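Local coordinates for sporozoite microneme protein essential for cell traversal (Plasmodium berghei, PDB 4U5A) that is essential for the traversal of host cells by malaria sporozoites and folds as a four-helix bundle, though how it acts at the molecular level remains uncertain, at residues Y57-P61 / I174-Y178; F75-N79 / Q94-I98; K108-L112 / N184-L188. All blocks are in the same frame, centred on the assembly; numbering follows the deposited sequence.

Contact 1 (Y57-P61 / I174-Y178); sequences YSFVP and ITPIY
The rings of Y57 and Y178 lie flat on one another in a face-to-face stack, with centroids 4.3 Å apart and planes only 11° from parallel. CD2 of Y178 sits above the middle of the Y57 ring, and CG of Y57 sits above the middle of the Y178 ring. At the edge of Y57, in its plane, comes the methyl CD1 of I174, with CE2 of Y57 3.4 Å from I174 CD1. The phenol oxygen of Y178 runs past its partner ring to that residue's own backbone: Y178 OH donates to Y57 O over 3.2 Å, in the carbonyl plane and on a lone pair, with a C=O...O angle of 123°. Stack and bond together hold the Y178 ring in place from its face and its hydroxyl; its CG, anti to the backbone N (chi1 172°), carries the ring across to the other segment. V60 crosses the end of this side chain at about a right angle, and its CB and CG2 lie against the hydroxyl. F36 of helix 10-39 touches Y57 as well. Helix 167-197 is kinked at P176, just before Y178. The arrangement belongs to a helical bundle: a long helix sends an aromatic arm to the break where helix 49-57 gives way to helix 59-84.

Contact 2 (F75-N79 / Q94-I98); sequences FIENN and QKEKI
F75 and Q94 reach toward each other from facing helices, the phenyl ring presenting its edge to the glutamine amide. F75 CZ lies 4.0 Å from Q94 NE2, near the plane of the ring, and ring and amide planes are 29° apart. The same edge also receives I98, whose CD1 is 4.0 Å from F75 CE2; here the two side chains meet at a slant. With CG anti to the backbone N, the F75 ring extends toward helix 88-126, where it meets both residues. On the other branch of I98, CG2 touches the tip of I76, with I76 CD1 to I98 CG2 at 4.1 Å. The isoleucine thus has two partners, adjacent in sequence on helix 59-84.

N79 and Q94 come from opposite directions, their amide planes 19° apart, with Q94 NE2 lying obliquely above the plane of the N79 amide. N79 ND2 stands 3.7 Å from Q94 NE2, and the two amides are not hydrogen-bonded to each other. Each nitrogen is engaged elsewhere: Q94 NE2 donates to the backbone O of I199, near the C-terminus, and N79 ND2 makes a weak bond to Y90 OH. The helix segments run antiparallel at 170° with axes 12.5 Å apart, and the tail residue I199 packs against F75 and I98, while F14 and L17 of helix 10-39 lie on I76. Chemically, apolar packing joins the helices directly, whereas the amide nitrogens of the two buried side chains bond to third parties, N79 only weakly, and the bond from Q94 ties the C-terminal tail to this end of the bundle.

Contact 3 (K108-L112 / N184-L188); sequences KLNSL and NLTDL
L188 lays its two methyls over neighbouring side chains of the facing helix: CD1 sits against the root of K108, with K108 CB 3.6 Å from L188 CD1, and CD2 reaches L109, with L109 CD2 3.7 Å from L188 CD2. K108 contributes its CB and CG, and its chain then bends at chi2 and chi3, which takes the ammonium end away from the other helix. L185 meets L109 at about a right angle, L109 CD2 and L185 CD2 being 3.8 Å apart, while the same L185 methyl also lies 3.6 Å from L112 CD2. L109 CD2 thus touches one methyl of L185 and one of L188.

L112 splits its branches as well. Its CD2 goes to L185, and its CD1 packs on N184, where L112 CD1 is 3.7 Å from N184 CB and about as far from the amide nitrogen. N184 meets the leucine with its aliphatic CB and one corner of the amide, so the contact is one of shape and van der Waals packing, with no hydrogen bond between the segments. Inward, L109 continues onto L65 and L185 onto P61 and K64, all of helix 59-84; toward the outside lie K108 and N184.

The segments are almost exactly antiparallel, at 176°, with axes 11.3 Å apart. Pairs of leucines three residues apart on each helix (L109 and L112, L185 and L188), meeting across antiparallel helices and continuing onto a third, are characteristic of the apolar core of a four-helix bundle, here between helices 88-126 and 167-197.

How the contacts relate
Three long helices supply the segments, except that Y57 and S58 belong to the end of helix 49-57 and the turn after it. Helix 59-84 serves contacts 1 and 2, helix 88-126 contacts 2 and 3, and helix 167-197 contacts 1 and 3, so among these contacts each pair of the three helices meets once. Contacts 1 and 2 lie on opposite sides of the chain's centre, their centres 32 Å apart, with contact 3 near the middle, about 13 Å from contact 1 and 21 Å from contact 2. Contacts 1 and 3 touch, P61 CA lying 3.9 Å from L185 CD1. Along the chain, contact 2 is nested within the loop closed by contact 1 and precedes contact 3.

Contact 1 (Y57-P61 / I174-Y178)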
loop_
_atom_site.group_PDB
_atom_site.type_symbol
_atom_site.label_atom_id
_atom_site.label_comp_id
_atom_site.label_asym_id
_atom_site.label_seq_id
_atom_site.Cartn_x
_atom_site.Cartn_y
_atom_site.Cartn_z
ATOM N N TYR A 57 -3.234 9.533 11.523
ATOM C CA TYR A 57 -2.338 9.310 10.386
ATOM C C TYR A 57 -2.770 8.139 9.502
ATOM O O TYR A 57 -2.544 8.148 8.295
ATOM C CB TYR A 57 -0.908 9.068 10.876
ATOM C CG TYR A 57 -0.118 10.330 11.136
ATOM C CD1 TYR A 57 -0.658 11.583 10.875
ATOM C CD2 TYR A 57 1.171 10.269 11.640
ATOM C CE1 TYR A 57 0.067 12.738 11.113
ATOM C CE2 TYR A 57 1.900 11.416 11.878
ATOM C CZ TYR A 57 1.347 12.646 11.615
ATOM O OH TYR A 57 2.082 13.784 11.857
ATOM N N SER A 58 -3.378 7.129 10.114
ATOM C CA SER A 58 -3.716 5.896 9.410
ATOM C C SER A 58 -4.897 6.025 8.449
ATOM O O SER A 58 -5.174 5.107 7.679
ATOM C CB SER A 58 -4.013 4.788 10.422
ATOM O OG SER A 58 -5.142 5.119 11.212
ATOM N N PHE A 59 -5.587 7.159 8.485
ATOM C CA PHE A 59 -6.797 7.323 7.684
ATOM C C PHE A 59 -6.494 7.717 6.244
ATOM O O PHE A 59 -7.254 7.390 5.332
ATOM C CB PHE A 59 -7.726 8.354 8.329
ATOM C CG PHE A 59 -8.416 7.854 9.569
ATOM C CD1 PHE A 59 -8.591 6.492 9.778
ATOM C CD2 PHE A 59 -8.894 8.741 10.522
ATOM C CE1 PHE A 59 -9.226 6.025 10.918
ATOM C CE2 PHE A 59 -9.529 8.280 11.662
ATOM C CZ PHE A 59 -9.696 6.920 11.861
ATOM N N VAL A 60 -5.384 8.415 6.039
ATOM C CA VAL A 60 -5.030 8.882 4.704
ATOM C C VAL A 60 -4.606 7.741 3.758
ATOM O O VAL A 60 -5.058 7.709 2.615
ATOM C CB VAL A 60 -3.920 9.960 4.768
ATOM C CG1 VAL A 60 -3.613 10.508 3.383
ATOM C CG2 VAL A 60 -4.348 11.087 5.682
ATOM N N PRO A 61 -3.753 6.798 4.221
ATOM C CA PRO A 61 -3.404 5.708 3.302
ATOM C C PRO A 61 -4.613 4.887 2.865
ATOM O O PRO A 61 -4.628 4.410 1.731
ATOM C CB PRO A 61 -2.436 4.850 4.127
ATOM C CG PRO A 61 -1.833 5.795 5.087
ATOM C CD PRO A 61 -2.943 6.734 5.452
ATOM N N ILE A 174 8.730 11.037 12.478
ATOM C CA ILE A 174 7.839 10.293 11.597
ATOM C C ILE A 174 7.267 11.162 10.481
ATOM O O ILE A 174 6.694 10.638 9.526
ATOM C CB ILE A 174 6.670 9.643 12.373
ATOM C CG1 ILE A 174 5.705 10.709 12.893
ATOM C CG2 ILE A 174 7.188 8.775 13.512
ATOM C CD1 ILE A 174 4.503 10.126 13.594
ATOM N N THR A 175 7.412 12.481 10.589
ATOM C CA THR A 175 6.890 13.359 9.541
ATOM C C THR A 175 7.557 13.115 8.172
ATOM O O THR A 175 6.856 13.004 7.166
ATOM C CB THR A 175 7.021 14.857 9.927
ATOM O OG1 THR A 175 6.103 15.162 10.985
ATOM C CG2 THR A 175 6.715 15.751 8.737
ATOM N N PRO A 176 8.904 13.019 8.116
ATOM C CA PRO A 176 9.448 12.730 6.781
ATOM C C PRO A 176 9.062 11.348 6.260
ATOM O O PRO A 176 8.785 11.201 5.071
ATOM C CB PRO A 176 10.964 12.804 6.987
ATOM C CG PRO A 176 11.167 13.588 8.219
ATOM C CD PRO A 176 9.960 13.384 9.080
ATOM N N ILE A 177 9.035 10.360 7.149
ATOM C CA ILE A 177 8.702 8.988 6.778
ATOM C C ILE A 177 7.265 8.875 6.275
ATOM O O ILE A 177 7.007 8.288 5.224
ATOM C CB ILE A 177 8.922 8.024 7.969
ATOM C CG1 ILE A 177 10.408 7.971 8.336
ATOM C CG2 ILE A 177 8.416 6.627 7.645
ATOM C CD1 ILE A 177 10.714 7.135 9.561
ATOM N N TYR A 178 6.336 9.457 7.027
ATOM C CA TYR A 178 4.919 9.427 6.678
ATOM C C TYR A 178 4.623 10.240 5.413
ATOM O O TYR A 178 3.837 9.809 4.568
ATOM C CB TYR A 178 4.079 9.922 7.862
ATOM C CG TYR A 178 2.616 10.122 7.554
ATOM C CD1 TYR A 178 1.741 9.042 7.511
ATOM C CD2 TYR A 178 2.101 11.395 7.345
ATOM C CE1 TYR A 178 0.400 9.222 7.233
ATOM C CE2 TYR A 178 0.764 11.587 7.072
ATOM C CZ TYR A 178 -0.082 10.499 7.016
ATOM O OH TYR A 178 -1.416 10.693 6.746
#

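Contact 2 (F75-N79 / Q94-I98)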
loop_
_atom_site.group_PDB
_atom_site.type_symbol
_atom_site.label_atom_id
_atom_site.label_comp_id
_atom_site.label_asym_id
_atom_site.label_seq_id
_atom_site.Cartn_x
_atom_site.Cartn_y
_atom_site.Cartn_z
ATOM N N PHE A 75 -13.034 2.645 -14.363
ATOM C CA PHE A 75 -12.487 2.449 -15.700
ATOM C C PHE A 75 -13.117 1.256 -16.404
ATOM O O PHE A 75 -13.506 1.347 -17.569
ATOM C CB PHE A 75 -10.975 2.257 -15.645
ATOM C CG PHE A 75 -10.370 1.905 -16.972
ATOM C CD1 PHE A 75 -10.080 2.893 -17.901
ATOM C CD2 PHE A 75 -10.114 0.581 -17.302
ATOM C CE1 PHE A 75 -9.530 2.571 -19.129
ATOM C CE2 PHE A 75 -9.567 0.251 -18.528
ATOM C CZ PHE A 75 -9.273 1.247 -19.444
ATOM N N ILE A 76 -13.203 0.137 -15.693
ATOM C CA ILE A 76 -13.771 -1.091 -16.234
ATOM C C ILE A 76 -15.239 -0.908 -16.633
ATOM O O ILE A 76 -15.663 -1.394 -17.682
ATOM C CB ILE A 76 -13.620 -2.250 -15.236
ATOM C CG1 ILE A 76 -12.137 -2.591 -15.067
ATOM C CG2 ILE A 76 -14.390 -3.475 -15.702
ATOM C CD1 ILE A 76 -11.879 -3.827 -14.247
ATOM N N GLU A 77 -16.014 -0.210 -15.809
ATOM C CA GLU A 77 -17.425 0.009 -16.110
ATOM C C GLU A 77 -17.591 0.801 -17.403
ATOM O O GLU A 77 -18.421 0.461 -18.250
ATOM C CB GLU A 77 -18.114 0.747 -14.965
ATOM C CG GLU A 77 -18.150 -0.017 -13.662
ATOM C CD GLU A 77 -19.072 -1.215 -13.718
ATOM O OE1 GLU A 77 -20.131 -1.120 -14.375
ATOM O OE2 GLU A 77 -18.744 -2.247 -13.093
ATOM N N ASN A 78 -16.804 1.862 -17.545
ATOM C CA ASN A 78 -16.885 2.737 -18.707
ATOM C C ASN A 78 -16.257 2.108 -19.947
ATOM O O ASN A 78 -16.369 2.647 -21.049
ATOM C CB ASN A 78 -16.224 4.080 -18.403
ATOM C CG ASN A 78 -17.025 4.916 -17.413
ATOM O OD1 ASN A 78 -18.212 4.673 -17.187
ATOM N ND2 ASN A 78 -16.368 5.900 -16.808
ATOM N N ASN A 79 -15.610 0.960 -19.764
ATOM C CA ASN A 79 -14.916 0.283 -20.854
ATOM C C ASN A 79 -15.727 -0.912 -21.357
ATOM O O ASN A 79 -15.389 -1.533 -22.364
ATOM C CB ASN A 79 -13.523 -0.164 -20.382
ATOM C CG ASN A 79 -12.645 -0.668 -21.513
ATOM O OD1 ASN A 79 -12.456 -1.873 -21.675
ATOM N ND2 ASN A 79 -12.090 0.254 -22.292
ATOM N N GLN A 94 -7.360 -6.556 -24.302
ATOM C CA GLN A 94 -7.697 -5.517 -23.327
ATOM C C GLN A 94 -7.820 -6.072 -21.920
ATOM O O GLN A 94 -7.331 -5.468 -20.961
ATOM C CB GLN A 94 -9.001 -4.812 -23.704
ATOM C CG GLN A 94 -9.313 -3.585 -22.859
ATOM C CD GLN A 94 -8.490 -2.371 -23.241
ATOM O OE1 GLN A 94 -7.670 -2.422 -24.158
ATOM N NE2 GLN A 94 -8.708 -1.265 -22.535
ATOM N N LYS A 95 -8.484 -7.219 -21.804
ATOM C CA LYS A 95 -8.625 -7.890 -20.519
ATOM C C LYS A 95 -7.237 -8.183 -19.946
ATOM O O LYS A 95 -6.957 -7.911 -18.768
ATOM C CB LYS A 95 -9.425 -9.180 -20.690
ATOM C CG LYS A 95 -9.854 -9.851 -19.406
ATOM C CD LYS A 95 -10.938 -10.878 -19.686
ATOM C CE LYS A 95 -10.329 -12.165 -20.216
ATOM N NZ LYS A 95 -11.360 -13.194 -20.519
ATOM N N GLU A 96 -6.356 -8.678 -20.813
ATOM C CA GLU A 96 -4.965 -8.924 -20.446
ATOM C C GLU A 96 -4.248 -7.657 -19.955
ATOM O O GLU A 96 -3.562 -7.678 -18.928
ATOM C CB GLU A 96 -4.229 -9.512 -21.654
ATOM C CG GLU A 96 -2.724 -9.604 -21.526
ATOM C CD GLU A 96 -2.062 -9.965 -22.843
ATOM O OE1 GLU A 96 -2.788 -10.197 -23.833
ATOM O OE2 GLU A 96 -0.815 -10.005 -22.893
ATOM N N LYS A 97 -4.439 -6.553 -20.671
ATOM C CA LYS A 97 -3.826 -5.273 -20.318
ATOM C C LYS A 97 -4.282 -4.769 -18.947
ATOM O O LYS A 97 -3.473 -4.294 -18.139
ATOM C CB LYS A 97 -4.142 -4.226 -21.389
ATOM C CG LYS A 97 -3.449 -4.473 -22.720
ATOM C CD LYS A 97 -3.809 -3.403 -23.733
ATOM C CE LYS A 97 -3.089 -3.623 -25.054
ATOM N NZ LYS A 97 -3.469 -2.603 -26.072
ATOM N N ILE A 98 -5.582 -4.875 -18.694
ATOM C CA ILE A 98 -6.144 -4.468 -17.415
ATOM C C ILE A 98 -5.557 -5.319 -16.290
ATOM O O ILE A 98 -5.146 -4.791 -15.244
ATOM C CB ILE A 98 -7.683 -4.572 -17.421
ATOM C CG1 ILE A 98 -8.269 -3.590 -18.439
ATOM C CG2 ILE A 98 -8.248 -4.279 -16.048
ATOM C CD1 ILE A 98 -9.755 -3.762 -18.674
#

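Contact 3 (K108-L112 / N184-L188)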
loop_
_atom_site.group_PDB
_atom_site.type_symbol
_atom_site.label_atom_id
_atom_site.label_comp_id
_atom_site.label_asym_id
_atom_site.label_seq_id
_atom_site.Cartn_x
_atom_site.Cartn_y
_atom_site.Cartn_z
ATOM N N LYS A 108 3.745 -2.718 -6.771
ATOM C CA LYS A 108 4.259 -1.474 -6.206
ATOM C C LYS A 108 3.807 -1.312 -4.750
ATOM O O LYS A 108 4.588 -0.915 -3.872
ATOM C CB LYS A 108 3.800 -0.276 -7.036
ATOM C CG LYS A 108 4.225 -0.329 -8.499
ATOM C CD LYS A 108 5.735 -0.419 -8.669
ATOM C CE LYS A 108 6.372 0.949 -8.858
ATOM N NZ LYS A 108 7.824 0.835 -9.184
ATOM N N LEU A 109 2.544 -1.648 -4.500
ATOM C CA LEU A 109 1.975 -1.570 -3.160
ATOM C C LEU A 109 2.678 -2.513 -2.182
ATOM O O LEU A 109 2.966 -2.127 -1.052
ATOM C CB LEU A 109 0.475 -1.871 -3.206
ATOM C CG LEU A 109 -0.394 -0.695 -3.672
ATOM C CD1 LEU A 109 -1.855 -1.104 -3.813
ATOM C CD2 LEU A 109 -0.254 0.487 -2.726
ATOM N N ASN A 110 2.941 -3.746 -2.608
ATOM C CA ASN A 110 3.636 -4.710 -1.755
ATOM C C ASN A 110 5.072 -4.267 -1.433
ATOM O O ASN A 110 5.542 -4.411 -0.292
ATOM C CB ASN A 110 3.644 -6.094 -2.413
ATOM C CG ASN A 110 2.270 -6.757 -2.415
ATOM O OD1 ASN A 110 1.447 -6.519 -1.530
ATOM N ND2 ASN A 110 2.021 -7.597 -3.416
ATOM N N SER A 111 5.758 -3.712 -2.430
ATOM C CA SER A 111 7.088 -3.147 -2.209
ATOM C C SER A 111 7.026 -2.050 -1.138
ATOM O O SER A 111 7.828 -2.020 -0.182
ATOM C CB SER A 111 7.647 -2.593 -3.525
ATOM O OG SER A 111 8.941 -2.040 -3.357
ATOM N N LEU A 112 6.038 -1.174 -1.300
ATOM C CA LEU A 112 5.783 -0.084 -0.366
ATOM C C LEU A 112 5.537 -0.607 1.051
ATOM O O LEU A 112 6.013 -0.028 2.041
ATOM C CB LEU A 112 4.585 0.731 -0.851
ATOM C CG LEU A 112 4.710 2.255 -0.862
ATOM C CD1 LEU A 112 6.015 2.684 -1.511
ATOM C CD2 LEU A 112 3.536 2.865 -1.599
ATOM N N ASN A 184 4.386 8.546 -2.136
ATOM C CA ASN A 184 4.506 7.361 -2.985
ATOM C C ASN A 184 3.141 6.821 -3.405
ATOM O O ASN A 184 2.977 6.341 -4.525
ATOM C CB ASN A 184 5.298 6.258 -2.272
ATOM C CG ASN A 184 6.796 6.481 -2.332
ATOM O OD1 ASN A 184 7.321 6.985 -3.324
ATOM N ND2 ASN A 184 7.493 6.108 -1.266
ATOM N N LEU A 185 2.167 6.904 -2.504
ATOM C CA LEU A 185 0.805 6.475 -2.803
ATOM C C LEU A 185 0.147 7.432 -3.790
ATOM O O LEU A 185 -0.656 7.023 -4.629
ATOM C CB LEU A 185 -0.023 6.381 -1.518
ATOM C CG LEU A 185 0.348 5.264 -0.539
ATOM C CD1 LEU A 185 -0.448 5.378 0.751
ATOM C CD2 LEU A 185 0.118 3.908 -1.184
ATOM N N THR A 186 0.507 8.706 -3.694
ATOM C CA THR A 186 -0.057 9.734 -4.555
ATOM C C THR A 186 0.453 9.614 -5.988
ATOM O O THR A 186 -0.306 9.768 -6.945
ATOM C CB THR A 186 0.269 11.137 -4.010
ATOM O OG1 THR A 186 -0.373 11.310 -2.742
ATOM C CG2 THR A 186 -0.219 12.218 -4.954
ATOM N N ASP A 187 1.741 9.322 -6.127
ATOM C CA ASP A 187 2.353 9.147 -7.438
ATOM C C ASP A 187 1.934 7.827 -8.080
ATOM O O ASP A 187 1.911 7.703 -9.305
ATOM C CB ASP A 187 3.875 9.236 -7.327
ATOM C CG ASP A 187 4.343 10.606 -6.872
ATOM O OD1 ASP A 187 3.517 11.545 -6.867
ATOM O OD2 ASP A 187 5.532 10.745 -6.515
ATOM N N LEU A 188 1.594 6.848 -7.246
ATOM C CA LEU A 188 1.116 5.558 -7.727
ATOM C C LEU A 188 -0.254 5.718 -8.369
ATOM O O LEU A 188 -0.545 5.119 -9.405
ATOM C CB LEU A 188 1.054 4.550 -6.581
ATOM C CG LEU A 188 0.912 3.074 -6.955
ATOM C CD1 LEU A 188 1.953 2.678 -7.985
ATOM C CD2 LEU A 188 1.042 2.210 -5.713
#